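Local coordinates for protein putative decarboxylase involved in desferrioxamine biosynthesis (Erwinia amylovora, PDB 5O5C) that probably decarboxylates lysine with the help of pyridoxal 5'-phosphate, a step in desferrioxamine siderophore biosynthesis, at residues Tyr301-Leu306 / Lys330-Thr335. Numbering follows the deposited sequence.
Sequences YGCGLL and KSFFQT. With PLP (pyridoxal-5'-phosphate), chain H.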
loop_
_atom_site.group_PDB
_atom_site.type_symbol
_atom_site.label_atom_id
_atom_site.label_comp_id
_atom_site.label_asym_id
_atom_site.label_seq_id
_atom_site.Cartn_x
_atom_site.Cartn_y
_atom_site.Cartn_z
ATOM N N TYR B 301 3.438 -12.414 11.362
ATOM C CA TYR B 301 4.757 -12.813 11.798
ATOM C C TYR B 301 4.905 -14.312 11.620
ATOM O O TYR B 301 5.896 -14.796 11.057
ATOM C CB TYR B 301 4.914 -12.366 13.254
ATOM C CG TYR B 301 6.168 -12.734 14.025
ATOM C CD1 TYR B 301 7.370 -13.086 13.403
ATOM C CD2 TYR B 301 6.149 -12.658 15.408
ATOM C CE1 TYR B 301 8.498 -13.381 14.164
ATOM C CE2 TYR B 301 7.244 -12.989 16.179
ATOM C CZ TYR B 301 8.409 -13.339 15.566
ATOM O OH TYR B 301 9.462 -13.635 16.393
ATOM N N GLY B 302 3.918 -15.047 12.093
ATOM C CA GLY B 302 4.001 -16.524 12.126
ATOM C C GLY B 302 4.139 -17.271 10.814
ATOM O O GLY B 302 4.644 -18.401 10.797
ATOM N N CYS B 303 3.696 -16.657 9.724
ATOM C CA CYS B 303 3.709 -17.275 8.390
ATOM C C CYS B 303 5.091 -17.835 7.969
ATOM O O CYS B 303 5.163 -18.782 7.148
ATOM C CB CYS B 303 3.219 -16.260 7.317
ATOM S SG CYS B 303 4.258 -14.799 7.380
ATOM N N GLY B 304 6.169 -17.353 8.585
ATOM C CA GLY B 304 7.498 -17.939 8.346
ATOM C C GLY B 304 7.548 -19.463 8.526
ATOM O O GLY B 304 8.305 -20.130 7.895
ATOM N N LEU B 305 6.684 -20.001 9.378
ATOM C CA LEU B 305 6.667 -21.432 9.658
ATOM C C LEU B 305 6.086 -22.263 8.511
ATOM O O LEU B 305 6.279 -23.492 8.489
ATOM C CB LEU B 305 5.921 -21.700 10.959
ATOM C CG LEU B 305 6.480 -21.106 12.235
ATOM C CD1 LEU B 305 5.512 -21.330 13.385
ATOM C CD2 LEU B 305 7.846 -21.696 12.533
ATOM N N LEU B 306 5.417 -21.602 7.545
ATOM C CA LEU B 306 4.896 -22.268 6.358
ATOM C C LEU B 306 5.974 -22.831 5.476
ATOM O O LEU B 306 5.689 -23.699 4.627
ATOM C CB LEU B 306 4.021 -21.322 5.514
ATOM C CG LEU B 306 2.756 -20.781 6.139
ATOM C CD1 LEU B 306 2.117 -19.815 5.160
ATOM C CD2 LEU B 306 1.788 -21.892 6.520
ATOM N N LYS B 330 7.817 -9.312 6.768
ATOM C CA LYS B 330 8.428 -9.684 8.078
ATOM C C LYS B 330 9.199 -11.025 8.129
ATOM O O LYS B 330 10.285 -11.090 8.663
ATOM C CB LYS B 330 7.346 -9.761 9.135
ATOM C CG LYS B 330 6.608 -8.455 9.300
ATOM C CD LYS B 330 5.526 -8.532 10.343
ATOM C CE LYS B 330 5.378 -7.114 10.829
ATOM N NZ LYS B 330 4.303 -7.088 11.788
ATOM N N SER B 331 8.617 -12.100 7.625
ATOM C CA SER B 331 9.173 -13.412 7.823
ATOM C C SER B 331 9.703 -14.115 6.609
ATOM O O SER B 331 10.290 -15.163 6.777
ATOM C CB SER B 331 8.166 -14.315 8.554
ATOM O OG SER B 331 7.658 -13.632 9.679
ATOM N N PHE B 332 9.522 -13.549 5.421
ATOM C CA PHE B 332 10.104 -14.086 4.193
ATOM C C PHE B 332 11.206 -13.243 3.573
ATOM O O PHE B 332 11.515 -13.431 2.403
ATOM C CB PHE B 332 9.014 -14.336 3.163
ATOM C CG PHE B 332 8.099 -15.455 3.523
ATOM C CD1 PHE B 332 7.127 -15.301 4.518
ATOM C CD2 PHE B 332 8.177 -16.656 2.859
ATOM C CE1 PHE B 332 6.300 -16.340 4.839
ATOM C CE2 PHE B 332 7.340 -17.674 3.166
ATOM C CZ PHE B 332 6.427 -17.536 4.188
ATOM N N PHE B 333 11.849 -12.353 4.345
ATOM C CA PHE B 333 13.033 -11.552 3.821
ATOM C C PHE B 333 12.768 -10.792 2.495
ATOM O O PHE B 333 13.672 -10.622 1.631
ATOM C CB PHE B 333 14.241 -12.472 3.706
ATOM C CG PHE B 333 14.406 -13.366 4.896
ATOM C CD1 PHE B 333 14.980 -12.907 6.043
ATOM C CD2 PHE B 333 13.900 -14.656 4.885
ATOM C CE1 PHE B 333 15.056 -13.686 7.174
ATOM C CE2 PHE B 333 13.986 -15.452 6.008
ATOM C CZ PHE B 333 14.565 -14.958 7.158
ATOM N N GLN B 334 11.523 -10.352 2.334
ATOM C CA GLN B 334 11.098 -9.541 1.193
ATOM C C GLN B 334 10.962 -8.101 1.574
ATOM O O GLN B 334 10.520 -7.797 2.656
ATOM C CB GLN B 334 9.754 -9.986 0.711
ATOM C CG GLN B 334 9.745 -11.346 0.188
ATOM C CD GLN B 334 10.884 -11.710 -0.764
ATOM O OE1 GLN B 334 11.047 -11.151 -1.875
ATOM N NE2 GLN B 334 11.687 -12.659 -0.326
ATOM N N THR B 335 11.329 -7.217 0.672
ATOM C CA THR B 335 11.246 -5.776 0.912
ATOM C C THR B 335 9.762 -5.362 1.142
ATOM O O THR B 335 8.840 -6.068 0.760
ATOM C CB THR B 335 11.773 -4.934 -0.276
ATOM O OG1 THR B 335 10.853 -5.026 -1.380
ATOM C CG2 THR B 335 13.125 -5.368 -0.729
HETATM N N1 PLP H . -0.459 -8.523 12.637
HETATM C C2 PLP H . 0.616 -8.904 13.356
HETATM C C2A PLP H . 0.602 -10.190 14.127
HETATM C C3 PLP H . 1.809 -8.045 13.354
HETATM O O3 PLP H . 2.936 -8.377 14.067
HETATM C C4 PLP H . 1.721 -6.810 12.537
HETATM C C4A PLP H . 2.827 -5.828 12.512
HETATM C C5 PLP H . 0.492 -6.507 11.802
HETATM C C6 PLP H . -0.562 -7.392 11.919
HETATM C C5A PLP H . 0.398 -5.240 10.981
HETATM O O4P PLP H . 1.261 -5.493 9.861
HETATM P P PLP H . 1.748 -4.427 8.750
HETATM O O1P PLP H . 2.734 -3.562 9.468
HETATM O O2P PLP H . 2.446 -5.277 7.718
HETATM O O3P PLP H . 0.592 -3.663 8.208
#
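In this fold type I PLP-dependent decarboxylase, the 3-10 turn of 302-306, which follows strand 294-299, packs against the end of helix 328-331, next to the cofactor lysine. Ser331 joins the two. Its OG donates a hydrogen bond of 2.5 Å to Tyr301 O, lying in the carbonyl plane on a lone pair, with a C=O...OG angle of 129°. OG also sits at the edge of the Tyr301 ring, 3.8 Å from CD1. The far end of that ring is fixed by a hydrogen bond from Thr433 N to Tyr301 OH. Ser331 CB rests on the backbone of the turn, 3.6 Å from Gly304 N; the CA atoms of these two residues are the nearest pair across the segments.

Lys330, just before this serine, reaches into the PLP pocket. From CG onward its side chain runs nearly straight, which brings NZ to 2.1 Å from PLP C4A. The distance is longer than a covalent bond and shorter than a packing contact, so the state of this pair is doubtful. Lys330 is the predicted Schiff-base lysine. His329 and Thr273 of the same chain, and Thr380 of the second subunit, hydrogen-bond the cofactor.

One residue after Ser331, Phe332 leaves the helix and meets Cys303. The ring also packs edge-to-face with Tyr328. Cys303 SG, turned between its own N and C (chi1 57°), makes a sulfur-aromatic contact at the ring edge, with SG 3.6 Å from Phe332 CE1.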